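Long-range contacts in pectate lyase (Pectobacterium carotovorum, PDB 4U49), which probably cleaves polygalacturonate and methyl-esterified pectins by calcium-dependent beta-elimination, acting at internal sites of the chain: residues 134-139 with 163-168; 167-172 with 190-195; 174-179 with 195-200; 207-212 with 242-247. One frame throughout, in Å; residues are numbered along the deposited sequence.

Contact 1: residues 134-139 with 163-168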
loop_
_atom_site.group_PDB
_atom_site.type_symbol
_atom_site.label_atom_id
_atom_site.label_comp_id
_atom_site.label_asym_id
_atom_site.label_seq_id
_atom_site.Cartn_x
_atom_site.Cartn_y
_atom_site.Cartn_z
ATOM N N THR A 134 -14.660 -10.157 7.450
ATOM C CA THR A 134 -14.071 -8.826 7.476
ATOM C C THR A 134 -13.899 -8.372 8.917
ATOM O O THR A 134 -14.831 -8.449 9.713
ATOM C CB THR A 134 -14.936 -7.813 6.711
ATOM O OG1 THR A 134 -14.953 -8.159 5.320
ATOM C CG2 THR A 134 -14.388 -6.400 6.872
ATOM N N VAL A 135 -12.703 -7.901 9.250
ATOM C CA VAL A 135 -12.398 -7.515 10.619
ATOM C C VAL A 135 -11.919 -6.064 10.700
ATOM O O VAL A 135 -11.010 -5.659 9.977
ATOM C CB VAL A 135 -11.347 -8.464 11.220
ATOM C CG1 VAL A 135 -10.790 -7.909 12.497
ATOM C CG2 VAL A 135 -11.961 -9.838 11.462
ATOM N N ASP A 136 -12.554 -5.288 11.577
ATOM C CA ASP A 136 -12.248 -3.872 11.760
ATOM C C ASP A 136 -11.425 -3.679 13.032
ATOM O O ASP A 136 -11.927 -3.871 14.138
ATOM C CB ASP A 136 -13.547 -3.055 11.826
ATOM C CG ASP A 136 -13.318 -1.550 11.738
ATOM O OD1 ASP A 136 -12.196 -1.078 12.008
ATOM O OD2 ASP A 136 -14.284 -0.830 11.408
ATOM N N CYS A 137 -10.162 -3.294 12.874
ATOM C CA CYS A 137 -9.270 -3.161 14.021
ATOM C C CYS A 137 -9.398 -1.811 14.721
ATOM O O CYS A 137 -8.702 -1.547 15.701
ATOM C CB CYS A 137 -7.822 -3.390 13.590
ATOM S SG CYS A 137 -7.535 -5.053 12.949
ATOM N N GLY A 138 -10.275 -0.956 14.204
ATOM C CA GLY A 138 -10.613 0.293 14.868
ATOM C C GLY A 138 -9.450 1.232 15.125
ATOM O O GLY A 138 -9.519 2.081 16.014
ATOM N N GLY A 139 -8.382 1.078 14.352
ATOM C CA GLY A 139 -7.243 1.972 14.440
ATOM C C GLY A 139 -6.211 1.625 15.496
ATOM O O GLY A 139 -5.309 2.420 15.757
ATOM N N THR A 163 -10.779 -9.948 5.006
ATOM C CA THR A 163 -10.487 -8.526 4.897
ATOM C C THR A 163 -10.122 -7.946 6.257
ATOM O O THR A 163 -10.745 -8.270 7.267
ATOM C CB THR A 163 -11.690 -7.753 4.312
ATOM O OG1 THR A 163 -11.907 -8.168 2.960
ATOM C CG2 THR A 163 -11.445 -6.250 4.337
ATOM N N ILE A 164 -9.103 -7.095 6.284
ATOM C CA ILE A 164 -8.761 -6.386 7.505
ATOM C C ILE A 164 -8.722 -4.890 7.214
ATOM O O ILE A 164 -8.290 -4.466 6.141
ATOM C CB ILE A 164 -7.412 -6.876 8.089
ATOM C CG1 ILE A 164 -7.198 -6.319 9.499
ATOM C CG2 ILE A 164 -6.251 -6.527 7.168
ATOM C CD1 ILE A 164 -6.163 -7.077 10.294
ATOM N N LYS A 165 -9.212 -4.089 8.154
ATOM C CA LYS A 165 -9.234 -2.647 7.950
ATOM C C LYS A 165 -8.898 -1.859 9.211
ATOM O O LYS A 165 -9.056 -2.354 10.328
ATOM C CB LYS A 165 -10.597 -2.204 7.406
ATOM C CG LYS A 165 -11.776 -2.533 8.297
ATOM C CD LYS A 165 -13.085 -2.106 7.643
ATOM C CE LYS A 165 -13.260 -2.772 6.288
ATOM N NZ LYS A 165 -14.565 -2.422 5.657
ATOM N N ASN A 166 -8.412 -0.637 9.004
ATOM C CA ASN A 166 -8.141 0.310 10.083
ATOM C C ASN A 166 -7.150 -0.229 11.112
ATOM O O ASN A 166 -7.488 -0.417 12.279
ATOM C CB ASN A 166 -9.456 0.702 10.758
ATOM C CG ASN A 166 -10.499 1.161 9.759
ATOM O OD1 ASN A 166 -10.177 1.820 8.771
ATOM N ND2 ASN A 166 -11.757 0.814 10.008
ATOM N N LEU A 167 -5.921 -0.467 10.668
ATOM C CA LEU A 167 -4.903 -1.070 11.516
ATOM C C LEU A 167 -3.569 -0.352 11.390
ATOM O O LEU A 167 -3.170 0.060 10.300
ATOM C CB LEU A 167 -4.728 -2.551 11.164
ATOM C CG LEU A 167 -3.594 -3.308 11.865
ATOM C CD1 LEU A 167 -3.864 -3.438 13.358
ATOM C CD2 LEU A 167 -3.380 -4.676 11.230
ATOM N N ARG A 168 -2.882 -0.206 12.516
ATOM C CA ARG A 168 -1.528 0.316 12.523
ATOM C C ARG A 168 -0.563 -0.810 12.874
ATOM O O ARG A 168 -0.742 -1.498 13.877
ATOM C CB ARG A 168 -1.402 1.472 13.517
ATOM C CG ARG A 168 -0.085 2.222 13.456
ATOM C CD ARG A 168 -0.118 3.446 14.368
ATOM N NE ARG A 168 -1.238 4.326 14.056
ATOM C CZ ARG A 168 -1.149 5.420 13.304
ATOM N NH1 ARG A 168 0.016 5.785 12.788
ATOM N NH2 ARG A 168 -2.228 6.152 13.073
HETATM O O HOH W 1 -14.507 -7.298 2.169
HETATM O O HOH W 2 -4.661 5.228 14.672
#
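On the buried face, SG of Cys137 rests against the end of Ile164, 3.6 Å from its CD1, while CB of the cysteine meets CD1 of Leu167. This apolar cluster continues into Ile157 and Leu159, and the sulfur is tied to Cys124 by a disulfide. The axes of 134-136 and 163-165 approach to 4.7 Å and run parallel, as neighbouring rungs of the right-handed parallel beta-helix expected of polysaccharide lyase family 3. Val135 N bonds to Thr163 O, Lys165 N to Val135 O, and Cys137 N to Lys165 O (2.9 Å, 168° at the hydrogen). The other face, with Thr134, Thr163, Asp136 and Lys165, is looser and wetter. The two threonines stand side by side with matching rotamers, and a water links their hydroxyls. Lys165 starts in the crowded position between backbone N and carbonyl carbon (chi1 59°); its CG lies against CA of Asp136, and a bend at chi3 takes CE to CG2 of Thr134, at 3.8 Å. At the corner, Asn166 ND2 donates to Asp136 OD1 (2.8 Å), reaching it from above the carboxylate plane, whereas Gly138 N comes to the same oxygen from the opposite face, closing an Asx turn. The amide is fixed at its other end, where OD1 accepts from Ser40 and Asn189. Gly139 N then bonds to Asn166 O at 2.7 Å. Two donors on one carboxylate oxygen would favour the charged form of Asp136 and hold its rotation, so polar bonds set the corner while the disulfide and packing hold the sulfur side.

Contact 2: residues 167-172 with 190-195; sequences LRISEK and VIWEDI
CD1 of Ile169 sits 3.3 Å from NE1 of Trp192, lying obliquely to the indole, and also touches CG1 of Val190. That same valine methyl covers one face of the indole near its rim, so Ile169, Val190 and Trp192 form one apolar layer, which Leu167 extends through its CB against CG2 of Val190. The indole nitrogen makes a weak hydrogen bond to Ala199 O. Between the strands, which run parallel at 13°, Ile191 N bonds to Leu167 O, Ile169 N to Ile191 O (2.9 Å) and Glu193 N to Ile169 O. On the other face Arg168 extends beside Ile191, whose CB lies over one face of the guanidinium. A bend at chi3 (-55°) brings NH1 to OE2 of Glu193 at 3.2 Å, a salt bridge in which the nitrogen approaches from above the carboxylate plane; NH2 bonds to Leu28 O. Past the strand ends, CG of Glu171 packs on CB of Asp194 at 3.7 Å, and a water donates to both Glu171 O and Asp194 O. Asp194 and Ile195 belong to the calcium site seen in this protein, though no calcium is bound here. The pair is a step of the parallel beta-helix: strand 178-182 packs on the Ile169 layer, strand 24-31 covers Arg168 and Ile191, and strands 141-142 and 213-216 are the next rungs on either side.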
loop_
_atom_site.group_PDB
_atom_site.type_symbol
_atom_site.label_atom_id
_atom_site.label_comp_id
_atom_site.label_asym_id
_atom_site.label_seq_id
_atom_site.Cartn_x
_atom_site.Cartn_y
_atom_site.Cartn_z
ATOM N N LEU A 167 -5.921 -0.467 10.668
ATOM C CA LEU A 167 -4.903 -1.070 11.516
ATOM C C LEU A 167 -3.569 -0.352 11.390
ATOM O O LEU A 167 -3.170 0.060 10.300
ATOM C CB LEU A 167 -4.728 -2.551 11.164
ATOM C CG LEU A 167 -3.594 -3.308 11.865
ATOM C CD1 LEU A 167 -3.864 -3.438 13.358
ATOM C CD2 LEU A 167 -3.380 -4.676 11.230
ATOM N N ARG A 168 -2.882 -0.206 12.516
ATOM C CA ARG A 168 -1.528 0.316 12.523
ATOM C C ARG A 168 -0.563 -0.810 12.874
ATOM O O ARG A 168 -0.742 -1.498 13.877
ATOM C CB ARG A 168 -1.402 1.472 13.517
ATOM C CG ARG A 168 -0.085 2.222 13.456
ATOM C CD ARG A 168 -0.118 3.446 14.368
ATOM N NE ARG A 168 -1.238 4.326 14.056
ATOM C CZ ARG A 168 -1.149 5.420 13.304
ATOM N NH1 ARG A 168 0.016 5.785 12.788
ATOM N NH2 ARG A 168 -2.228 6.152 13.073
ATOM N N ILE A 169 0.436 -1.021 12.028
ATOM C CA ILE A 169 1.476 -1.997 12.327
ATOM C C ILE A 169 2.657 -1.241 12.912
ATOM O O ILE A 169 3.150 -0.286 12.315
ATOM C CB ILE A 169 1.887 -2.795 11.085
ATOM C CG1 ILE A 169 0.690 -3.604 10.578
ATOM C CG2 ILE A 169 3.045 -3.736 11.407
ATOM C CD1 ILE A 169 0.978 -4.420 9.344
ATOM N N SER A 170 3.086 -1.660 14.098
ATOM C CA SER A 170 4.034 -0.886 14.886
ATOM C C SER A 170 5.405 -0.784 14.239
ATOM O O SER A 170 5.784 -1.600 13.391
ATOM C CB SER A 170 4.181 -1.488 16.282
ATOM O OG SER A 170 5.016 -2.626 16.243
ATOM N N GLU A 171 6.148 0.228 14.664
ATOM C CA GLU A 171 7.488 0.478 14.163
ATOM C C GLU A 171 8.449 -0.648 14.538
ATOM O O GLU A 171 9.311 -1.029 13.746
ATOM C CB GLU A 171 7.996 1.818 14.702
ATOM C CG GLU A 171 9.329 2.268 14.153
ATOM C CD GLU A 171 9.693 3.667 14.610
ATOM O OE1 GLU A 171 9.111 4.129 15.610
ATOM O OE2 GLU A 171 10.547 4.313 13.964
ATOM N N LYS A 172 8.293 -1.188 15.741
ATOM C CA LYS A 172 9.238 -2.184 16.239
ATOM C C LYS A 172 8.774 -3.618 16.002
ATOM O O LYS A 172 9.548 -4.559 16.170
ATOM C CB LYS A 172 9.502 -1.964 17.734
ATOM C CG LYS A 172 10.615 -0.957 18.057
ATOM C CD LYS A 172 10.920 -0.025 16.887
ATOM C CE LYS A 172 12.219 0.745 17.085
ATOM N NZ LYS A 172 12.447 1.730 15.988
ATOM N N VAL A 190 -4.487 0.460 6.182
ATOM C CA VAL A 190 -3.463 0.009 7.108
ATOM C C VAL A 190 -2.282 0.961 7.025
ATOM O O VAL A 190 -1.897 1.384 5.938
ATOM C CB VAL A 190 -3.017 -1.435 6.804
ATOM C CG1 VAL A 190 -1.818 -1.838 7.665
ATOM C CG2 VAL A 190 -4.178 -2.384 7.020
ATOM N N ILE A 191 -1.733 1.322 8.179
ATOM C CA ILE A 191 -0.538 2.149 8.225
ATOM C C ILE A 191 0.645 1.348 8.766
ATOM O O ILE A 191 0.641 0.911 9.918
ATOM C CB ILE A 191 -0.750 3.412 9.086
ATOM C CG1 ILE A 191 -1.769 4.335 8.415
ATOM C CG2 ILE A 191 0.567 4.143 9.295
ATOM C CD1 ILE A 191 -2.080 5.594 9.207
ATOM N N TRP A 192 1.637 1.133 7.907
ATOM C CA TRP A 192 2.901 0.521 8.304
ATOM C C TRP A 192 3.859 1.606 8.785
ATOM O O TRP A 192 4.414 2.349 7.975
ATOM C CB TRP A 192 3.534 -0.247 7.137
ATOM C CG TRP A 192 2.797 -1.482 6.690
ATOM C CD1 TRP A 192 3.094 -2.775 7.016
ATOM C CD2 TRP A 192 1.663 -1.541 5.812
ATOM N NE1 TRP A 192 2.212 -3.634 6.405
ATOM C CE2 TRP A 192 1.323 -2.902 5.661
ATOM C CE3 TRP A 192 0.901 -0.577 5.143
ATOM C CZ2 TRP A 192 0.255 -3.322 4.871
ATOM C CZ3 TRP A 192 -0.161 -0.996 4.359
ATOM C CH2 TRP A 192 -0.475 -2.355 4.230
ATOM N N GLU A 193 4.052 1.706 10.096
ATOM C CA GLU A 193 4.898 2.757 10.652
ATOM C C GLU A 193 6.358 2.580 10.262
ATOM O O GLU A 193 7.109 3.553 10.183
ATOM C CB GLU A 193 4.757 2.804 12.172
ATOM C CG GLU A 193 3.340 3.100 12.615
ATOM C CD GLU A 193 3.271 3.715 13.994
ATOM O OE1 GLU A 193 3.695 3.050 14.963
ATOM O OE2 GLU A 193 2.785 4.862 14.106
ATOM N N ASP A 194 6.749 1.337 10.006
ATOM C CA ASP A 194 8.090 1.030 9.525
ATOM C C ASP A 194 8.121 -0.401 9.010
ATOM O O ASP A 194 8.060 -1.348 9.794
ATOM C CB ASP A 194 9.130 1.225 10.633
ATOM C CG ASP A 194 10.554 1.239 10.106
ATOM O OD1 ASP A 194 10.797 1.868 9.056
ATOM O OD2 ASP A 194 11.433 0.620 10.745
ATOM N N ILE A 195 8.199 -0.555 7.691
ATOM C CA ILE A 195 8.256 -1.876 7.079
ATOM C C ILE A 195 9.464 -2.649 7.589
ATOM O O ILE A 195 10.586 -2.151 7.557
ATOM C CB ILE A 195 8.331 -1.802 5.543
ATOM C CG1 ILE A 195 7.062 -1.165 4.972
ATOM C CG2 ILE A 195 8.535 -3.195 4.950
ATOM C CD1 ILE A 195 7.077 -1.041 3.463
HETATM O O HOH W 3 5.333 -1.219 10.503
HETATM O O HOH W 4 9.114 -2.881 11.861
#

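Contact 3: residues 174-179 with 195-200; sequences GSDGIH and ICEDAA
The carboxylate of Asp176 stacks on that of Glu197, the two planes 20° apart, with Asp176 CG 3.3 Å from Glu197 OE1. OD1 of Asp176 lies 2.8 Å from OD2 of Asp198, two acceptors side by side, and accepts a weak bond from Asp198 N. A chi1 of -162° carries the Asp176 carboxylate between Glu197 and His179, with OD2 on the histidine side; NE2 of His179 donates to OD2 of Asp176 in a histidine-carboxylate hydrogen bond whose modelled length, 2.5 Å, is doubtfully short. The other acids have partners of their own: Lys227 forms a salt bridge with Asp198, and Gln153 N donates to Glu197. These loops belong to successive coils of the parallel beta-helix; they merge into strands 178-182 and 200-202, where Ile178 N bonds to Ala199 O at 3.1 Å. Farther back, Glu197 N lies almost in line with the C=O of Ser175, 2.9 Å from its O, and a water accepts from Cys196 N while donating to Asp198 O. CB of Cys196 presses on Ser175 O at 3.0 Å, and its sulfur is held by a disulfide to Cys146. Next to it in sequence is Ile195, a residue of the protein's calcium site.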
loop_
_atom_site.group_PDB
_atom_site.type_symbol
_atom_site.label_atom_id
_atom_site.label_comp_id
_atom_site.label_asym_id
_atom_site.label_seq_id
_atom_site.Cartn_x
_atom_site.Cartn_y
_atom_site.Cartn_z
ATOM N N GLY A 174 7.095 -4.802 13.022
ATOM C CA GLY A 174 6.698 -4.976 11.636
ATOM C C GLY A 174 6.708 -6.413 11.149
ATOM O O GLY A 174 5.858 -6.799 10.343
ATOM N N SER A 175 7.671 -7.194 11.637
ATOM C CA SER A 175 7.815 -8.605 11.277
ATOM C C SER A 175 7.688 -8.817 9.766
ATOM O O SER A 175 8.412 -8.195 8.995
ATOM C CB SER A 175 6.791 -9.444 12.039
ATOM O OG SER A 175 7.249 -10.778 12.208
ATOM N N ASP A 176 6.770 -9.675 9.331
ATOM C CA ASP A 176 6.529 -9.811 7.895
ATOM C C ASP A 176 5.128 -9.338 7.511
ATOM O O ASP A 176 4.480 -9.924 6.645
ATOM C CB ASP A 176 6.734 -11.253 7.427
ATOM C CG ASP A 176 6.931 -11.350 5.922
ATOM O OD1 ASP A 176 7.438 -10.377 5.330
ATOM O OD2 ASP A 176 6.574 -12.389 5.328
ATOM N N GLY A 177 4.670 -8.277 8.168
ATOM C CA GLY A 177 3.449 -7.591 7.777
ATOM C C GLY A 177 2.199 -8.446 7.684
ATOM O O GLY A 177 1.919 -9.259 8.562
ATOM N N ILE A 178 1.445 -8.248 6.605
ATOM C CA ILE A 178 0.169 -8.924 6.409
ATOM C C ILE A 178 0.243 -9.931 5.264
ATOM O O ILE A 178 0.678 -9.599 4.163
ATOM C CB ILE A 178 -0.956 -7.912 6.119
ATOM C CG1 ILE A 178 -1.092 -6.926 7.281
ATOM C CG2 ILE A 178 -2.273 -8.637 5.864
ATOM C CD1 ILE A 178 -2.106 -5.827 7.044
ATOM N N HIS A 179 -0.178 -11.164 5.531
ATOM C CA HIS A 179 -0.166 -12.211 4.515
ATOM C C HIS A 179 -1.570 -12.554 4.035
ATOM O O HIS A 179 -2.465 -12.803 4.843
ATOM C CB HIS A 179 0.507 -13.478 5.052
ATOM C CG HIS A 179 2.002 -13.406 5.082
ATOM N ND1 HIS A 179 2.800 -14.523 4.961
ATOM C CD2 HIS A 179 2.843 -12.353 5.220
ATOM C CE1 HIS A 179 4.070 -14.162 5.022
ATOM N NE2 HIS A 179 4.124 -12.852 5.179
ATOM N N ILE A 195 8.199 -0.555 7.691
ATOM C CA ILE A 195 8.256 -1.876 7.079
ATOM C C ILE A 195 9.464 -2.649 7.589
ATOM O O ILE A 195 10.586 -2.151 7.557
ATOM C CB ILE A 195 8.331 -1.802 5.543
ATOM C CG1 ILE A 195 7.062 -1.165 4.972
ATOM C CG2 ILE A 195 8.535 -3.195 4.950
ATOM C CD1 ILE A 195 7.077 -1.041 3.463
ATOM N N CYS A 196 9.219 -3.858 8.077
ATOM C CA CYS A 196 10.301 -4.735 8.509
ATOM C C CYS A 196 10.768 -5.592 7.328
ATOM O O CYS A 196 11.640 -5.173 6.568
ATOM C CB CYS A 196 9.848 -5.600 9.685
ATOM S SG CYS A 196 11.117 -6.708 10.361
ATOM N N GLU A 197 10.179 -6.772 7.155
ATOM C CA GLU A 197 10.544 -7.635 6.029
ATOM C C GLU A 197 9.766 -7.247 4.769
ATOM O O GLU A 197 10.343 -6.766 3.795
ATOM C CB GLU A 197 10.302 -9.110 6.367
ATOM C CG GLU A 197 10.795 -10.064 5.288
ATOM C CD GLU A 197 10.514 -11.523 5.605
ATOM O OE1 GLU A 197 10.075 -11.821 6.734
ATOM O OE2 GLU A 197 10.737 -12.373 4.717
ATOM N N ASP A 198 8.456 -7.472 4.796
ATOM C CA ASP A 198 7.561 -7.010 3.739
ATOM C C ASP A 198 6.408 -6.236 4.366
ATOM O O ASP A 198 6.150 -6.358 5.564
ATOM C CB ASP A 198 7.010 -8.181 2.918
ATOM C CG ASP A 198 8.094 -8.964 2.205
ATOM O OD1 ASP A 198 8.461 -8.575 1.077
ATOM O OD2 ASP A 198 8.569 -9.972 2.762
ATOM N N ALA A 199 5.707 -5.449 3.559
ATOM C CA ALA A 199 4.481 -4.814 4.028
ATOM C C ALA A 199 3.320 -5.788 3.878
ATOM O O ALA A 199 2.514 -5.964 4.794
ATOM C CB ALA A 199 4.209 -3.524 3.266
ATOM N N ALA A 200 3.250 -6.431 2.718
ATOM C CA ALA A 200 2.187 -7.385 2.440
ATOM C C ALA A 200 2.672 -8.469 1.486
ATOM O O ALA A 200 3.489 -8.211 0.602
ATOM C CB ALA A 200 0.970 -6.675 1.866
HETATM O O HOH W 5 6.614 -5.182 7.920
#

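Contact 4: residues 207-212 with 242-247; sequences MTIVGG and GNFTLT. Unlike the reference sequence in segment 242-247: Asn243 (reference Lys).
Ile209 makes the first touch, its CG2 lying 3.7 Å from CD1 of Phe244 in an oblique approach to the ring. With chi1 at -63°, CG1 stands beside the backbone N, which puts CG2 anti to that nitrogen and against the phenylalanine. Past Val210 the chain leaves strand 206-210 at Gly211, whose CA-H points at Gly242 O (3.4 Å). The carbonyl oxygen of Gly211 meets the edge of the Phe244 ring, near its plane, 3.3 Å from CD1. Here the parallel beta-helix turns a corner from one face to the next: 206-210 pairs with 236-241, and 213-216 with 244-247, so the two segments are the same corner on successive coils. Glycines occupy it: Gly211 and Gly242 have positive phi, which favours glycine, and Gly242 lies close against Gly211. Gly212 O then accepts from Thr245 N at 3.0 Å with an angle of 162° at the hydrogen, opening the ladder of the following face. Thr245 OG1 donates to Asn243 O (2.9 Å), a side-chain bond back across the turn ahead of the strand. Inside the coil, Phe244 packs on Trp192 and Ala214, and Thr74 approaches from outside to bond with Asn243 O and Thr245 OG1.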
loop_
_atom_site.group_PDB
_atom_site.type_symbol
_atom_site.label_atom_id
_atom_site.label_comp_id
_atom_site.label_asym_id
_atom_site.label_seq_id
_atom_site.Cartn_x
_atom_site.Cartn_y
_atom_site.Cartn_z
ATOM N N MET A 207 -5.095 -10.159 -3.911
ATOM C CA MET A 207 -4.853 -9.358 -2.718
ATOM C C MET A 207 -4.991 -7.888 -3.088
ATOM O O MET A 207 -4.237 -7.375 -3.918
ATOM C CB MET A 207 -3.469 -9.634 -2.130
ATOM C CG MET A 207 -3.186 -8.883 -0.835
ATOM S SD MET A 207 -1.530 -9.203 -0.193
ATOM C CE MET A 207 -0.525 -8.230 -1.314
ATOM N N THR A 208 -5.958 -7.218 -2.474
ATOM C CA THR A 208 -6.262 -5.834 -2.815
ATOM C C THR A 208 -5.939 -4.887 -1.669
ATOM O O THR A 208 -6.504 -5.000 -0.582
ATOM C CB THR A 208 -7.747 -5.665 -3.196
ATOM O OG1 THR A 208 -8.068 -6.547 -4.278
ATOM C CG2 THR A 208 -8.028 -4.230 -3.609
ATOM N N ILE A 209 -5.026 -3.955 -1.918
ATOM C CA ILE A 209 -4.673 -2.941 -0.934
ATOM C C ILE A 209 -5.440 -1.652 -1.217
ATOM O O ILE A 209 -5.339 -1.091 -2.305
ATOM C CB ILE A 209 -3.158 -2.660 -0.942
ATOM C CG1 ILE A 209 -2.388 -3.925 -0.547
ATOM C CG2 ILE A 209 -2.822 -1.504 -0.009
ATOM C CD1 ILE A 209 -0.893 -3.731 -0.464
ATOM N N VAL A 210 -6.212 -1.190 -0.239
ATOM C CA VAL A 210 -7.063 -0.020 -0.440
ATOM C C VAL A 210 -6.651 1.109 0.490
ATOM O O VAL A 210 -6.861 1.034 1.700
ATOM C CB VAL A 210 -8.547 -0.353 -0.211
ATOM C CG1 VAL A 210 -9.417 0.808 -0.662
ATOM C CG2 VAL A 210 -8.925 -1.625 -0.961
ATOM N N GLY A 211 -6.071 2.158 -0.081
ATOM C CA GLY A 211 -5.495 3.220 0.717
ATOM C C GLY A 211 -4.355 2.676 1.560
ATOM O O GLY A 211 -3.752 1.656 1.225
ATOM N N GLY A 212 -4.067 3.350 2.665
ATOM C CA GLY A 212 -2.994 2.923 3.540
ATOM C C GLY A 212 -1.734 3.725 3.301
ATOM O O GLY A 212 -1.587 4.379 2.268
ATOM N N GLY A 242 -6.921 3.157 -4.183
ATOM C CA GLY A 242 -7.224 4.120 -3.136
ATOM C C GLY A 242 -6.062 5.033 -2.786
ATOM O O GLY A 242 -6.003 5.576 -1.682
ATOM N N ASN A 243 -5.142 5.197 -3.733
ATOM C CA ASN A 243 -3.962 6.040 -3.560
ATOM C C ASN A 243 -3.106 5.616 -2.366
ATOM O O ASN A 243 -2.664 6.455 -1.579
ATOM C CB ASN A 243 -4.368 7.510 -3.420
ATOM C CG ASN A 243 -3.228 8.456 -3.733
ATOM O OD1 ASN A 243 -2.259 8.077 -4.393
ATOM N ND2 ASN A 243 -3.336 9.696 -3.262
ATOM N N PHE A 244 -2.900 4.306 -2.238
ATOM C CA PHE A 244 -1.919 3.735 -1.318
ATOM C C PHE A 244 -0.612 4.509 -1.439
ATOM O O PHE A 244 -0.133 4.747 -2.545
ATOM C CB PHE A 244 -1.727 2.244 -1.626
ATOM C CG PHE A 244 -0.553 1.609 -0.933
ATOM C CD1 PHE A 244 -0.573 1.373 0.431
ATOM C CD2 PHE A 244 0.556 1.206 -1.660
ATOM C CE1 PHE A 244 0.505 0.771 1.062
ATOM C CE2 PHE A 244 1.636 0.606 -1.035
ATOM C CZ PHE A 244 1.610 0.387 0.325
ATOM N N THR A 245 -0.054 4.927 -0.306
ATOM C CA THR A 245 1.068 5.864 -0.323
ATOM C C THR A 245 2.315 5.340 0.383
ATOM O O THR A 245 2.260 4.902 1.533
ATOM C CB THR A 245 0.671 7.215 0.319
ATOM O OG1 THR A 245 -0.371 7.826 -0.453
ATOM C CG2 THR A 245 1.868 8.163 0.379
ATOM N N LEU A 246 3.441 5.398 -0.320
ATOM C CA LEU A 246 4.738 5.061 0.255
ATOM C C LEU A 246 5.442 6.329 0.720
ATOM O O LEU A 246 5.504 7.313 -0.014
ATOM C CB LEU A 246 5.612 4.324 -0.764
ATOM C CG LEU A 246 5.128 2.974 -1.299
ATOM C CD1 LEU A 246 6.137 2.412 -2.295
ATOM C CD2 LEU A 246 4.902 1.993 -0.162
ATOM N N THR A 247 5.968 6.308 1.939
ATOM C CA THR A 247 6.741 7.437 2.438
ATOM C C THR A 247 8.087 6.964 2.978
ATOM O O THR A 247 8.253 5.796 3.335
ATOM C CB THR A 247 5.980 8.215 3.533
ATOM O OG1 THR A 247 6.755 9.348 3.941
ATOM C CG2 THR A 247 5.711 7.332 4.737
#

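In one parallel beta-helix, contacts 1 and 2 pair strands of successive coils, contact 4 joins corners, and contact 3 joins loops leading into strands 178-182 and 200-202. Contact 1 passes directly into contact 2 through the shared strand 167-169, their centres 12 Å apart. Contacts 2 and 3 alternate along the chain, share Ile195 and lie closest, 9 Å between centres; Ile169 and Val190 of the one pack on Ile178 of the other. Contact 4 follows later in sequence, nearer the centre of the molecule: Trp192 touches Phe244, and Ala200 touches Met207 and Ile209. These touches link the apolar interiors of contacts 2, 3 and 4, close to Asp194 and Ile195 of the calcium site.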